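Local coordinates for alpha-rhamnosidase (Dictyoglomus thermophilum, PDB 6I60), which probably hydrolyses terminal, non-reducing alpha-L-rhamnose residues of alpha-L-rhamnosides, at residues D47-I52 with G138-E143; R226-V231 with Y338-P343; D602-F607 with T629-F634; P621-G626 with Q721-L726. All coordinates share one frame; numbering follows the deposited sequence.

Contact 1 of 4, residues D47-I52 with G138-E143; sequences DKKNPI and GLMNEE
The backbone N of Met140 donates to OD2 of Asp47 over 3.0 Å, and this bond joins the loop 47-52 to the loop 138-143. It is bent, with 142° at the hydrogen, and the donor approaches from above the carboxylate, 48° out of its plane. Leu139 N is close to the same oxygen, at 3.5 Å from Asp47 OD2, but its bond goes to the hydroxyl of Tyr229. That hydroxyl is also hydrogen-bonded to Asp47 OD1. The acid and the phenol therefore bind two successive peptide N-H groups, those of Met140 and Leu139, and both oxygens of the buried carboxylate have a partner. The CA atoms of Asp47 and Met140 are the nearest pair here, 4.7 Å apart.

Farther out the contact becomes apolar. CG of Lys49 lies beside its own backbone N (chi1 -58°), and a bend at chi2 swings the rest of the chain over Met140. Met140, itself folded at chi2 and chi3, brings its methyl up to meet it: Met140 CE is 3.5 Å from Lys49 CD. The two chains cross at a slant, aliphatic carbon on thioether methyl, and the side chain of Asn141 crosses the lysine chain at a slant too. Altogether 293 Å² is buried.

Both loops directly follow strands, 44-46 and 133-137, that run parallel at the edge of the five-stranded sheet, with Gly138 and Val46 still hydrogen-bonded backbone to backbone. Such pairing is seen in many immunoglobulin-like sandwiches, where an early edge strand runs parallel to the last one, in keeping with the N-terminal domain of Rha78A-like enzymes.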
loop_
_atom_site.group_PDB
_atom_site.type_symbol
_atom_site.label_atom_id
_atom_site.label_comp_id
_atom_site.label_asym_id
_atom_site.label_seq_id
_atom_site.Cartn_x
_atom_site.Cartn_y
_atom_site.Cartn_z
ATOM N N ASP A 47 -10.959 -12.707 -11.528
ATOM C CA ASP A 47 -10.327 -13.815 -12.229
ATOM C C ASP A 47 -9.991 -14.983 -11.315
ATOM O O ASP A 47 -9.736 -16.085 -11.813
ATOM C CB ASP A 47 -9.051 -13.341 -12.935
ATOM C CG ASP A 47 -9.297 -12.949 -14.381
ATOM O OD1 ASP A 47 -8.318 -12.634 -15.093
ATOM O OD2 ASP A 47 -10.473 -12.952 -14.806
ATOM N N LYS A 48 -9.989 -14.770 -10.002
ATOM C CA LYS A 48 -9.775 -15.858 -9.056
ATOM C C LYS A 48 -10.926 -16.851 -9.148
ATOM O O LYS A 48 -12.092 -16.473 -8.996
ATOM C CB LYS A 48 -9.654 -15.304 -7.637
ATOM C CG LYS A 48 -8.261 -15.397 -7.043
ATOM C CD LYS A 48 -8.305 -15.329 -5.525
ATOM C CE LYS A 48 -6.982 -15.766 -4.913
ATOM N NZ LYS A 48 -5.836 -14.962 -5.426
ATOM N N LYS A 49 -10.601 -18.122 -9.404
ATOM C CA LYS A 49 -11.637 -19.147 -9.476
ATOM C C LYS A 49 -12.320 -19.343 -8.129
ATOM O O LYS A 49 -13.501 -19.707 -8.078
ATOM C CB LYS A 49 -11.043 -20.467 -9.969
ATOM C CG LYS A 49 -10.380 -20.375 -11.333
ATOM C CD LYS A 49 -11.348 -20.738 -12.447
ATOM C CE LYS A 49 -10.693 -20.603 -13.814
ATOM N NZ LYS A 49 -9.633 -21.627 -14.038
ATOM N N ASN A 50 -11.601 -19.103 -7.031
ATOM C CA ASN A 50 -12.146 -19.183 -5.678
ATOM C C ASN A 50 -11.921 -17.841 -4.991
ATOM O O ASN A 50 -10.980 -17.687 -4.199
ATOM C CB ASN A 50 -11.505 -20.321 -4.888
ATOM C CG ASN A 50 -11.612 -21.654 -5.598
ATOM O OD1 ASN A 50 -10.957 -21.885 -6.614
ATOM N ND2 ASN A 50 -12.444 -22.541 -5.065
ATOM N N PRO A 51 -12.762 -16.845 -5.270
ATOM C CA PRO A 51 -12.594 -15.533 -4.632
ATOM C C PRO A 51 -12.900 -15.591 -3.141
ATOM O O PRO A 51 -13.405 -16.581 -2.608
ATOM C CB PRO A 51 -13.595 -14.642 -5.376
ATOM C CG PRO A 51 -14.616 -15.589 -5.914
ATOM C CD PRO A 51 -13.875 -16.854 -6.236
ATOM N N ILE A 52 -12.583 -14.490 -2.465
ATOM C CA ILE A 52 -12.763 -14.365 -1.023
ATOM C C ILE A 52 -13.996 -13.513 -0.751
ATOM O O ILE A 52 -14.153 -12.428 -1.329
ATOM C CB ILE A 52 -11.514 -13.754 -0.361
ATOM C CG1 ILE A 52 -10.274 -14.597 -0.672
ATOM C CG2 ILE A 52 -11.717 -13.621 1.139
ATOM C CD1 ILE A 52 -10.214 -15.909 0.084
ATOM N N GLY A 138 -14.018 -11.744 -15.046
ATOM C CA GLY A 138 -13.375 -11.175 -16.199
ATOM C C GLY A 138 -13.244 -12.209 -17.284
ATOM O O GLY A 138 -14.157 -12.964 -17.525
ATOM N N LEU A 139 -12.071 -12.295 -17.902
ATOM C CA LEU A 139 -11.840 -13.249 -18.977
ATOM C C LEU A 139 -11.501 -14.604 -18.465
ATOM O O LEU A 139 -11.508 -15.538 -19.217
ATOM C CB LEU A 139 -10.756 -12.792 -19.917
ATOM C CG LEU A 139 -11.301 -11.849 -20.967
ATOM C CD1 LEU A 139 -10.586 -12.039 -22.269
ATOM C CD2 LEU A 139 -12.760 -12.113 -21.174
ATOM N N MET A 140 -11.169 -14.668 -17.189
ATOM C CA MET A 140 -10.907 -15.860 -16.454
ATOM C C MET A 140 -9.804 -16.699 -16.959
ATOM O O MET A 140 -9.992 -17.652 -17.694
ATOM C CB MET A 140 -12.164 -16.688 -16.290
ATOM C CG MET A 140 -13.141 -16.085 -15.321
ATOM S SD MET A 140 -13.067 -16.972 -13.784
ATOM C CE MET A 140 -13.290 -18.621 -14.396
ATOM N N ASN A 141 -8.642 -16.363 -16.451
ATOM C CA ASN A 141 -7.446 -17.076 -16.748
ATOM C C ASN A 141 -7.245 -17.291 -18.245
ATOM O O ASN A 141 -7.234 -18.422 -18.696
ATOM C CB ASN A 141 -7.398 -18.414 -15.968
ATOM C CG ASN A 141 -7.737 -18.268 -14.475
ATOM O OD1 ASN A 141 -8.710 -17.628 -14.088
ATOM N ND2 ASN A 141 -6.936 -18.907 -13.636
ATOM N N GLU A 142 -7.147 -16.197 -18.992
ATOM C CA GLU A 142 -6.841 -16.227 -20.405
ATOM C C GLU A 142 -7.658 -17.226 -21.212
ATOM O O GLU A 142 -7.136 -17.911 -22.095
ATOM C CB GLU A 142 -5.359 -16.547 -20.513
ATOM C CG GLU A 142 -4.718 -16.327 -21.854
ATOM C CD GLU A 142 -3.248 -16.615 -21.780
ATOM O OE1 GLU A 142 -2.587 -16.017 -20.924
ATOM O OE2 GLU A 142 -2.759 -17.463 -22.543
ATOM N N GLU A 143 -8.948 -17.283 -20.904
ATOM C CA GLU A 143 -9.884 -18.229 -21.515
ATOM C C GLU A 143 -10.084 -17.865 -22.984
ATOM O O GLU A 143 -11.066 -17.229 -23.375
ATOM C CB GLU A 143 -11.206 -18.238 -20.758
ATOM C CG GLU A 143 -11.497 -19.541 -20.035
ATOM C CD GLU A 143 -12.154 -20.577 -20.931
ATOM O OE1 GLU A 143 -12.734 -21.542 -20.392
ATOM O OE2 GLU A 143 -12.090 -20.430 -22.172
#

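Contact 2 of 4, residues R226-V231 with Y338-P343; sequences RVLYTV and YSEIYP
Leu228 and Tyr338 form a parallel beta bridge, CA atoms 5.0 Å apart, at the edge of a mixed five-stranded sheet where strand 336-338 lies against strand 226-233. Its hydrogen bonds run from Tyr338 N to Val227 O (3.1 Å) and from Tyr229 N to Tyr338 O (2.9 Å).

The charged interaction is a salt bridge of 2.6 Å from Arg226 NH1 to Glu340 OE1. The side chains cross at about a right angle, their flat groups 34° apart. Asp533 and Asp536 take the remaining guanidinium nitrogens, NH2 and NE, and Asn532 ND2 also donates to Glu340 OE1, so this polar cluster faces the C-terminal end of helix 524-535 and the residue just beyond it.

Apolar contact comes from the two branches of Leu228: CD2 lies 3.8 Å from Glu340 CG, and CD1 is 4.3 Å from Tyr342 CZ. A leucine in place of Tyr229 would probably leave Asp47 OD1 and Leu139 N without their shared hydroxyl partner and Ser339 CB without a ring beneath it.

That last contact is a CH-pi interaction: with Ser339 OG turned to Gly45 O, Ser339 CB sits over the ring face, 3.9 Å from the Tyr229 centroid and 26° off its normal.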
loop_
_atom_site.group_PDB
_atom_site.type_symbol
_atom_site.label_atom_id
_atom_site.label_comp_id
_atom_site.label_asym_id
_atom_site.label_seq_id
_atom_site.Cartn_x
_atom_site.Cartn_y
_atom_site.Cartn_z
ATOM N N ARG A 226 3.822 -11.826 -15.782
ATOM C CA ARG A 226 2.397 -11.583 -15.616
ATOM C C ARG A 226 2.075 -10.167 -16.066
ATOM O O ARG A 226 2.854 -9.244 -15.819
ATOM C CB ARG A 226 1.968 -11.788 -14.158
ATOM C CG ARG A 226 0.872 -10.854 -13.684
ATOM C CD ARG A 226 0.376 -11.278 -12.321
ATOM N NE ARG A 226 1.495 -11.486 -11.414
ATOM C CZ ARG A 226 1.577 -10.963 -10.199
ATOM N NH1 ARG A 226 0.600 -10.200 -9.730
ATOM N NH2 ARG A 226 2.642 -11.208 -9.454
ATOM N N VAL A 227 0.931 -10.010 -16.729
ATOM C CA VAL A 227 0.430 -8.712 -17.168
ATOM C C VAL A 227 -1.001 -8.572 -16.668
ATOM O O VAL A 227 -1.879 -9.342 -17.073
ATOM C CB VAL A 227 0.483 -8.556 -18.698
ATOM C CG1 VAL A 227 -0.151 -7.236 -19.117
ATOM C CG2 VAL A 227 1.920 -8.649 -19.197
ATOM N N LEU A 228 -1.237 -7.596 -15.793
ATOM C CA LEU A 228 -2.573 -7.365 -15.256
ATOM C C LEU A 228 -3.383 -6.528 -16.237
ATOM O O LEU A 228 -3.030 -5.377 -16.517
ATOM C CB LEU A 228 -2.499 -6.668 -13.900
ATOM C CG LEU A 228 -1.465 -7.176 -12.899
ATOM C CD1 LEU A 228 -1.273 -6.163 -11.786
ATOM C CD2 LEU A 228 -1.894 -8.518 -12.333
ATOM N N TYR A 229 -4.466 -7.098 -16.756
ATOM C CA TYR A 229 -5.373 -6.370 -17.630
ATOM C C TYR A 229 -6.536 -5.810 -16.820
ATOM O O TYR A 229 -6.883 -6.327 -15.755
ATOM C CB TYR A 229 -5.892 -7.263 -18.761
ATOM C CG TYR A 229 -6.881 -8.326 -18.335
ATOM C CD1 TYR A 229 -6.447 -9.555 -17.858
ATOM C CD2 TYR A 229 -8.251 -8.106 -18.425
ATOM C CE1 TYR A 229 -7.347 -10.531 -17.470
ATOM C CE2 TYR A 229 -9.158 -9.074 -18.040
ATOM C CZ TYR A 229 -8.700 -10.285 -17.564
ATOM O OH TYR A 229 -9.600 -11.251 -17.181
ATOM N N THR A 230 -7.130 -4.738 -17.334
ATOM C CA THR A 230 -8.250 -4.068 -16.691
ATOM C C THR A 230 -9.509 -4.247 -17.529
ATOM O O THR A 230 -9.462 -4.177 -18.761
ATOM C CB THR A 230 -7.957 -2.576 -16.497
ATOM O OG1 THR A 230 -6.702 -2.417 -15.824
ATOM C CG2 THR A 230 -9.052 -1.913 -15.677
ATOM N N VAL A 231 -10.633 -4.488 -16.857
ATOM C CA VAL A 231 -11.933 -4.626 -17.504
ATOM C C VAL A 231 -12.782 -3.415 -17.145
ATOM O O VAL A 231 -12.851 -3.019 -15.974
ATOM C CB VAL A 231 -12.635 -5.933 -17.098
ATOM C CG1 VAL A 231 -12.587 -6.108 -15.601
ATOM C CG2 VAL A 231 -14.077 -5.932 -17.585
ATOM N N TYR A 338 -3.684 -11.719 -16.213
ATOM C CA TYR A 338 -4.547 -11.915 -15.057
ATOM C C TYR A 338 -5.258 -10.610 -14.721
ATOM O O TYR A 338 -4.882 -9.531 -15.186
ATOM C CB TYR A 338 -3.732 -12.407 -13.854
ATOM C CG TYR A 338 -4.526 -13.152 -12.805
ATOM C CD1 TYR A 338 -5.090 -14.391 -13.080
ATOM C CD2 TYR A 338 -4.697 -12.623 -11.532
ATOM C CE1 TYR A 338 -5.810 -15.079 -12.119
ATOM C CE2 TYR A 338 -5.414 -13.302 -10.564
ATOM C CZ TYR A 338 -5.968 -14.529 -10.863
ATOM O OH TYR A 338 -6.682 -15.208 -9.905
ATOM N N SER A 339 -6.297 -10.714 -13.896
ATOM C CA SER A 339 -7.068 -9.555 -13.450
ATOM C C SER A 339 -7.200 -9.619 -11.932
ATOM O O SER A 339 -8.080 -10.307 -11.406
ATOM C CB SER A 339 -8.436 -9.507 -14.120
ATOM O OG SER A 339 -9.160 -8.360 -13.708
ATOM N N GLU A 340 -6.329 -8.898 -11.233
ATOM C CA GLU A 340 -6.367 -8.841 -9.781
ATOM C C GLU A 340 -7.262 -7.696 -9.328
ATOM O O GLU A 340 -7.307 -6.637 -9.962
ATOM C CB GLU A 340 -4.960 -8.665 -9.208
ATOM C CG GLU A 340 -4.029 -9.837 -9.475
ATOM C CD GLU A 340 -3.021 -10.040 -8.364
ATOM O OE1 GLU A 340 -1.815 -10.171 -8.667
ATOM O OE2 GLU A 340 -3.434 -10.067 -7.185
ATOM N N ILE A 341 -7.978 -7.917 -8.231
ATOM C CA ILE A 341 -8.855 -6.911 -7.644
ATOM C C ILE A 341 -8.051 -6.202 -6.560
ATOM O O ILE A 341 -7.817 -6.750 -5.479
ATOM C CB ILE A 341 -10.141 -7.526 -7.090
ATOM C CG1 ILE A 341 -10.739 -8.512 -8.098
ATOM C CG2 ILE A 341 -11.143 -6.434 -6.751
ATOM C CD1 ILE A 341 -11.423 -7.851 -9.272
ATOM N N TYR A 342 -7.620 -4.982 -6.854
ATOM C CA TYR A 342 -6.820 -4.190 -5.932
ATOM C C TYR A 342 -7.030 -2.723 -6.264
ATOM O O TYR A 342 -7.413 -2.387 -7.391
ATOM C CB TYR A 342 -5.334 -4.566 -6.011
ATOM C CG TYR A 342 -4.605 -4.056 -7.235
ATOM C CD1 TYR A 342 -5.046 -4.369 -8.516
ATOM C CD2 TYR A 342 -3.460 -3.278 -7.109
ATOM C CE1 TYR A 342 -4.376 -3.911 -9.635
ATOM C CE2 TYR A 342 -2.782 -2.815 -8.225
ATOM C CZ TYR A 342 -3.247 -3.136 -9.485
ATOM O OH TYR A 342 -2.582 -2.684 -10.600
ATOM N N PRO A 343 -6.810 -1.827 -5.305
ATOM C CA PRO A 343 -7.023 -0.398 -5.559
ATOM C C PRO A 343 -6.119 0.106 -6.669
ATOM O O PRO A 343 -4.899 -0.108 -6.637
ATOM C CB PRO A 343 -6.675 0.257 -4.213
ATOM C CG PRO A 343 -6.887 -0.823 -3.206
ATOM C CD PRO A 343 -6.495 -2.097 -3.891
#

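Contact 3 of 4, residues D602-F607 with T629-F634; sequences DYIVSF and TSTFYF
Val605 points its CB at helix 626-648 and reaches Ser630, Thr631 and Phe634. From CB the two methyls diverge. CG2 takes the position between the backbone N and the carbonyl carbon, and that rotation sets it on the Ser630-Thr631 peptide, 3.3 Å from Thr631 N. On one flank it has Ser630 CB and on another the hydroxyl of Thr631, with Val605 CG2 to Thr631 OG1 measuring 3.6 Å. Farther along the helix, the same methyl comes within 4.3 Å of Phe634 CB. CG1 approaches the phenyl ring of Phe634 obliquely.

Thr631 OG1 is hydrogen-bonded to Glu627 O, one turn back, and still lies against the valine methyl; its own methyl faces the loop carbonyl, Thr631 CG2 being 3.6 Å from Tyr603 O. This carbonyl oxygen also lies at the ring edge of Phe634, near the plane. Tyr603 itself packs on helix 651-672, about 4 Å from a bound 2-(2-ethoxyethoxy)ethanol.

A single hydrogen bond crosses the contact, Ser630 OG to Phe607 O at 3.0 Å, the donor tilted 19° from the carbonyl plane. The chemistry implies a methyl seated by van der Waals contact on a peptide of the helix, with one directional bond at Phe607 that probably helps set how the loop lies.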
loop_
_atom_site.group_PDB
_atom_site.type_symbol
_atom_site.label_atom_id
_atom_site.label_comp_id
_atom_site.label_asym_id
_atom_site.label_seq_id
_atom_site.Cartn_x
_atom_site.Cartn_y
_atom_site.Cartn_z
ATOM N N ASP A 602 26.152 -23.082 9.764
ATOM C CA ASP A 602 26.381 -23.023 11.199
ATOM C C ASP A 602 25.518 -21.966 11.875
ATOM O O ASP A 602 25.804 -21.573 13.011
ATOM C CB ASP A 602 27.859 -22.778 11.486
ATOM C CG ASP A 602 28.726 -23.928 11.034
ATOM O OD1 ASP A 602 29.521 -23.742 10.089
ATOM O OD2 ASP A 602 28.599 -25.025 11.618
ATOM N N TYR A 603 24.377 -21.643 11.294
ATOM C CA TYR A 603 23.397 -20.749 11.917
ATOM C C TYR A 603 23.620 -19.262 12.060
ATOM O O TYR A 603 22.791 -18.600 12.610
ATOM C CB TYR A 603 23.028 -21.283 13.275
ATOM C CG TYR A 603 22.645 -22.716 13.251
ATOM C CD1 TYR A 603 23.518 -23.680 13.671
ATOM C CD2 TYR A 603 21.413 -23.112 12.807
ATOM C CE1 TYR A 603 23.173 -25.007 13.649
ATOM C CE2 TYR A 603 21.058 -24.436 12.784
ATOM C CZ TYR A 603 21.950 -25.374 13.206
ATOM O OH TYR A 603 21.614 -26.695 13.191
ATOM N N ILE A 604 24.744 -18.749 11.618
ATOM C CA ILE A 604 24.993 -17.314 11.678
ATOM C C ILE A 604 25.137 -16.865 10.233
ATOM O O ILE A 604 26.110 -17.225 9.557
ATOM C CB ILE A 604 26.233 -16.966 12.518
ATOM C CG1 ILE A 604 26.003 -17.348 13.980
ATOM C CG2 ILE A 604 26.559 -15.481 12.449
ATOM C CD1 ILE A 604 25.846 -18.825 14.209
ATOM N N VAL A 605 24.135 -16.143 9.732
ATOM C CA VAL A 605 24.154 -15.657 8.356
ATOM C C VAL A 605 25.089 -14.451 8.324
ATOM O O VAL A 605 24.712 -13.343 8.704
ATOM C CB VAL A 605 22.754 -15.310 7.848
ATOM C CG1 VAL A 605 22.003 -16.567 7.455
ATOM C CG2 VAL A 605 21.986 -14.593 8.913
ATOM N N SER A 606 26.327 -14.676 7.889
ATOM C CA SER A 606 27.296 -13.594 7.801
ATOM C C SER A 606 27.034 -12.672 6.619
ATOM O O SER A 606 27.553 -11.551 6.601
ATOM C CB SER A 606 28.712 -14.165 7.706
ATOM O OG SER A 606 29.598 -13.221 7.133
ATOM N N PHE A 607 26.249 -13.111 5.640
ATOM C CA PHE A 607 25.983 -12.298 4.462
ATOM C C PHE A 607 24.985 -11.196 4.794
ATOM O O PHE A 607 23.936 -11.452 5.392
ATOM C CB PHE A 607 25.450 -13.158 3.315
ATOM C CG PHE A 607 24.851 -12.357 2.189
ATOM C CD1 PHE A 607 23.493 -12.429 1.913
ATOM C CD2 PHE A 607 25.644 -11.523 1.413
ATOM C CE1 PHE A 607 22.940 -11.689 0.881
ATOM C CE2 PHE A 607 25.095 -10.781 0.380
ATOM C CZ PHE A 607 23.742 -10.864 0.113
ATOM N N THR A 629 21.856 -8.330 12.653
ATOM C CA THR A 629 20.577 -8.051 12.006
ATOM C C THR A 629 20.165 -9.181 11.070
ATOM O O THR A 629 18.979 -9.519 10.995
ATOM C CB THR A 629 20.654 -6.731 11.232
ATOM O OG1 THR A 629 21.377 -5.759 12.012
ATOM C CG2 THR A 629 19.271 -6.191 10.941
ATOM N N SER A 630 21.128 -9.802 10.377
ATOM C CA SER A 630 20.792 -10.869 9.438
ATOM C C SER A 630 20.334 -12.118 10.175
ATOM O O SER A 630 19.345 -12.754 9.790
ATOM C CB SER A 630 21.991 -11.179 8.549
ATOM O OG SER A 630 21.970 -10.388 7.379
ATOM N N THR A 631 21.054 -12.497 11.232
ATOM C CA THR A 631 20.636 -13.631 12.046
ATOM C C THR A 631 19.352 -13.324 12.802
ATOM O O THR A 631 18.561 -14.234 13.073
ATOM C CB THR A 631 21.756 -14.022 13.009
ATOM O OG1 THR A 631 23.006 -14.030 12.307
ATOM C CG2 THR A 631 21.508 -15.400 13.588
ATOM N N PHE A 632 19.130 -12.052 13.144
ATOM C CA PHE A 632 17.870 -11.651 13.763
ATOM C C PHE A 632 16.688 -11.996 12.867
ATOM O O PHE A 632 15.658 -12.487 13.344
ATOM C CB PHE A 632 17.904 -10.152 14.074
ATOM C CG PHE A 632 16.560 -9.559 14.407
ATOM C CD1 PHE A 632 15.787 -8.957 13.424
ATOM C CD2 PHE A 632 16.082 -9.576 15.708
ATOM C CE1 PHE A 632 14.557 -8.403 13.732
ATOM C CE2 PHE A 632 14.854 -9.018 16.020
ATOM C CZ PHE A 632 14.091 -8.432 15.031
ATOM N N TYR A 633 16.823 -11.756 11.562
ATOM C CA TYR A 633 15.741 -12.049 10.632
ATOM C C TYR A 633 15.721 -13.509 10.201
ATOM O O TYR A 633 14.683 -13.987 9.731
ATOM C CB TYR A 633 15.837 -11.131 9.411
ATOM C CG TYR A 633 15.168 -9.792 9.631
ATOM C CD1 TYR A 633 13.783 -9.681 9.637
ATOM C CD2 TYR A 633 15.917 -8.643 9.851
ATOM C CE1 TYR A 633 13.162 -8.463 9.845
ATOM C CE2 TYR A 633 15.306 -7.417 10.059
ATOM C CZ TYR A 633 13.927 -7.334 10.055
ATOM O OH TYR A 633 13.304 -6.123 10.262
ATOM N N PHE A 634 16.837 -14.226 10.351
ATOM C CA PHE A 634 16.814 -15.669 10.132
ATOM C C PHE A 634 15.983 -16.359 11.206
ATOM O O PHE A 634 15.151 -17.222 10.904
ATOM C CB PHE A 634 18.240 -16.222 10.111
ATOM C CG PHE A 634 18.317 -17.685 9.783
ATOM C CD1 PHE A 634 17.444 -18.252 8.868
ATOM C CD2 PHE A 634 19.264 -18.494 10.388
ATOM C CE1 PHE A 634 17.514 -19.598 8.563
ATOM C CE2 PHE A 634 19.340 -19.843 10.088
ATOM C CZ PHE A 634 18.464 -20.395 9.174
#

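Contact 4 of 4, residues P621-G626 with Q721-L726; sequences PKDNSG and QTLNTL
Both Asp623 (chi1 41°) and Ser625 (chi1 62°) hold the next side-chain atom between the backbone N and the carbonyl carbon, which brings the carboxylate and the hydroxyl together in front of Thr722 and Leu723. Ser625 OG donates to Asp623 OD1 over 3.0 Å, from above the carboxylate plane by 52°. The other oxygen is hydrogen-bonded to Ser720 OG, which also accepts a hydrogen bond from Leu723 N, so the acid is held at both oxygens and tied to the first turn of helix 722-729.

No hydrogen bond joins the two segments directly. Asp623 OD2 lies 3.4 Å from Thr722 CB, the two side chains crossing at about a right angle. Thr722 CG2 meets the serine hydroxyl at 3.8 Å from Ser625 OG. Leu723 sets its two methyls on the loop: CD1 is 3.9 Å from Asp623 CB, and CD2 is 3.7 Å from Ser625 CB. A serine in place of Leu723 would probably open a gap over both CB atoms and cost the loop its main apolar hold on the helix.

The loop 621-626 leads into helix 626-648, whose Leu628 also touches Leu723, while Thr722 rests against Ala763 of helix 761-773; the contact thus sits where the beginnings of three helices converge.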
loop_
_atom_site.group_PDB
_atom_site.type_symbol
_atom_site.label_atom_id
_atom_site.label_comp_id
_atom_site.label_asym_id
_atom_site.label_seq_id
_atom_site.Cartn_x
_atom_site.Cartn_y
_atom_site.Cartn_z
ATOM N N PRO A 621 26.003 0.450 8.574
ATOM C CA PRO A 621 25.977 0.459 10.044
ATOM C C PRO A 621 27.362 0.672 10.645
ATOM O O PRO A 621 28.353 0.095 10.195
ATOM C CB PRO A 621 25.418 -0.925 10.395
ATOM C CG PRO A 621 24.657 -1.349 9.177
ATOM C CD PRO A 621 25.401 -0.771 8.011
ATOM N N LYS A 622 27.419 1.520 11.676
ATOM C CA LYS A 622 28.683 1.826 12.337
ATOM C C LYS A 622 29.058 0.805 13.399
ATOM O O LYS A 622 30.226 0.749 13.797
ATOM C CB LYS A 622 28.631 3.208 12.991
ATOM C CG LYS A 622 27.709 4.194 12.310
ATOM C CD LYS A 622 27.747 5.551 12.991
ATOM C CE LYS A 622 27.198 5.483 14.406
ATOM N NZ LYS A 622 25.795 5.988 14.484
ATOM N N ASP A 623 28.102 0.011 13.871
ATOM C CA ASP A 623 28.331 -0.933 14.955
ATOM C C ASP A 623 28.698 -2.329 14.466
ATOM O O ASP A 623 28.820 -3.242 15.289
ATOM C CB ASP A 623 27.090 -1.011 15.847
ATOM C CG ASP A 623 25.800 -1.012 15.049
ATOM O OD1 ASP A 623 25.870 -0.988 13.802
ATOM O OD2 ASP A 623 24.716 -1.037 15.668
ATOM N N ASN A 624 28.880 -2.510 13.157
ATOM C CA ASN A 624 29.152 -3.822 12.567
ATOM C C ASN A 624 28.093 -4.836 12.994
ATOM O O ASN A 624 28.394 -5.952 13.425
ATOM C CB ASN A 624 30.558 -4.307 12.925
ATOM C CG ASN A 624 31.627 -3.661 12.070
ATOM O OD1 ASN A 624 31.361 -2.697 11.351
ATOM N ND2 ASN A 624 32.843 -4.190 12.142
ATOM N N SER A 625 26.831 -4.427 12.875
ATOM C CA SER A 625 25.694 -5.215 13.326
ATOM C C SER A 625 25.001 -5.959 12.192
ATOM O O SER A 625 23.969 -6.594 12.427
ATOM C CB SER A 625 24.685 -4.315 14.044
ATOM O OG SER A 625 24.170 -3.321 13.171
ATOM N N GLY A 626 25.544 -5.899 10.975
ATOM C CA GLY A 626 24.874 -6.525 9.845
ATOM C C GLY A 626 24.657 -8.015 10.033
ATOM O O GLY A 626 23.591 -8.541 9.702
ATOM N N GLN A 721 22.666 0.802 20.238
ATOM C CA GLN A 721 21.245 0.566 20.459
ATOM C C GLN A 721 20.727 -0.540 19.547
ATOM O O GLN A 721 19.948 -1.396 19.981
ATOM C CB GLN A 721 20.455 1.854 20.235
ATOM C CG GLN A 721 20.558 2.855 21.370
ATOM C CD GLN A 721 20.022 4.220 20.986
ATOM O OE1 GLN A 721 19.275 4.356 20.016
ATOM N NE2 GLN A 721 20.405 5.242 21.745
ATOM N N THR A 722 21.153 -0.534 18.281
ATOM C CA THR A 722 20.729 -1.569 17.344
ATOM C C THR A 722 21.128 -2.955 17.837
ATOM O O THR A 722 20.368 -3.919 17.684
ATOM C CB THR A 722 21.327 -1.293 15.960
ATOM O OG1 THR A 722 20.883 -0.011 15.493
ATOM C CG2 THR A 722 20.912 -2.362 14.959
ATOM N N LEU A 723 22.302 -3.066 18.459
ATOM C CA LEU A 723 22.799 -4.358 18.917
ATOM C C LEU A 723 22.008 -4.923 20.089
ATOM O O LEU A 723 22.165 -6.107 20.399
ATOM C CB LEU A 723 24.275 -4.244 19.304
ATOM C CG LEU A 723 25.284 -4.142 18.156
ATOM C CD1 LEU A 723 26.629 -3.634 18.657
ATOM C CD2 LEU A 723 25.443 -5.482 17.454
ATOM N N ASN A 724 21.164 -4.127 20.738
ATOM C CA ASN A 724 20.473 -4.573 21.941
ATOM C C ASN A 724 18.959 -4.652 21.804
ATOM O O ASN A 724 18.350 -5.517 22.436
ATOM C CB ASN A 724 20.817 -3.653 23.123
ATOM C CG ASN A 724 22.048 -4.114 23.881
ATOM O OD1 ASN A 724 22.517 -5.236 23.704
ATOM N ND2 ASN A 724 22.578 -3.245 24.732
ATOM N N THR A 725 18.332 -3.777 21.010
ATOM C CA THR A 725 16.880 -3.844 20.860
ATOM C C THR A 725 16.450 -5.076 20.074
ATOM O O THR A 725 15.350 -5.595 20.294
ATOM C CB THR A 725 16.344 -2.584 20.175
ATOM O OG1 THR A 725 16.702 -2.598 18.787
ATOM C CG2 THR A 725 16.908 -1.338 20.820
ATOM N N LEU A 726 17.300 -5.556 19.160
ATOM C CA LEU A 726 16.897 -6.676 18.308
ATOM C C LEU A 726 16.772 -7.980 19.090
ATOM O O LEU A 726 15.708 -8.618 19.011
ATOM C CB LEU A 726 17.856 -6.795 17.118
ATOM C CG LEU A 726 17.429 -6.054 15.849
ATOM C CD1 LEU A 726 17.521 -4.551 16.047
ATOM C CD2 LEU A 726 18.272 -6.486 14.660
#

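In the fold
The contacts form two pairs. Contacts 1 and 2, centres 10 Å apart, touch through Tyr229 and Asp47; each lies within one domain of the family, and where they touch the immunoglobulin-like domain meets the alpha-L-rhamnosidase N-terminal domain. Helix 524-535 packs on both. Contacts 3 and 4, centres 13 Å apart, belong to the helical six-hairpin glycosidase domain and meet at helix 626-648, where Phe632 and Thr629 touch Leu726. Their segments alternate along the chain (602-607, 621-626, 629-634, 721-726), whereas contact 1 closes before contact 2 opens, and both precede the later pair. Centres of the two pairs lie about 37 to 46 Å apart, so one pair marks a domain boundary and the other ties loops to helices within the glycosidase domain.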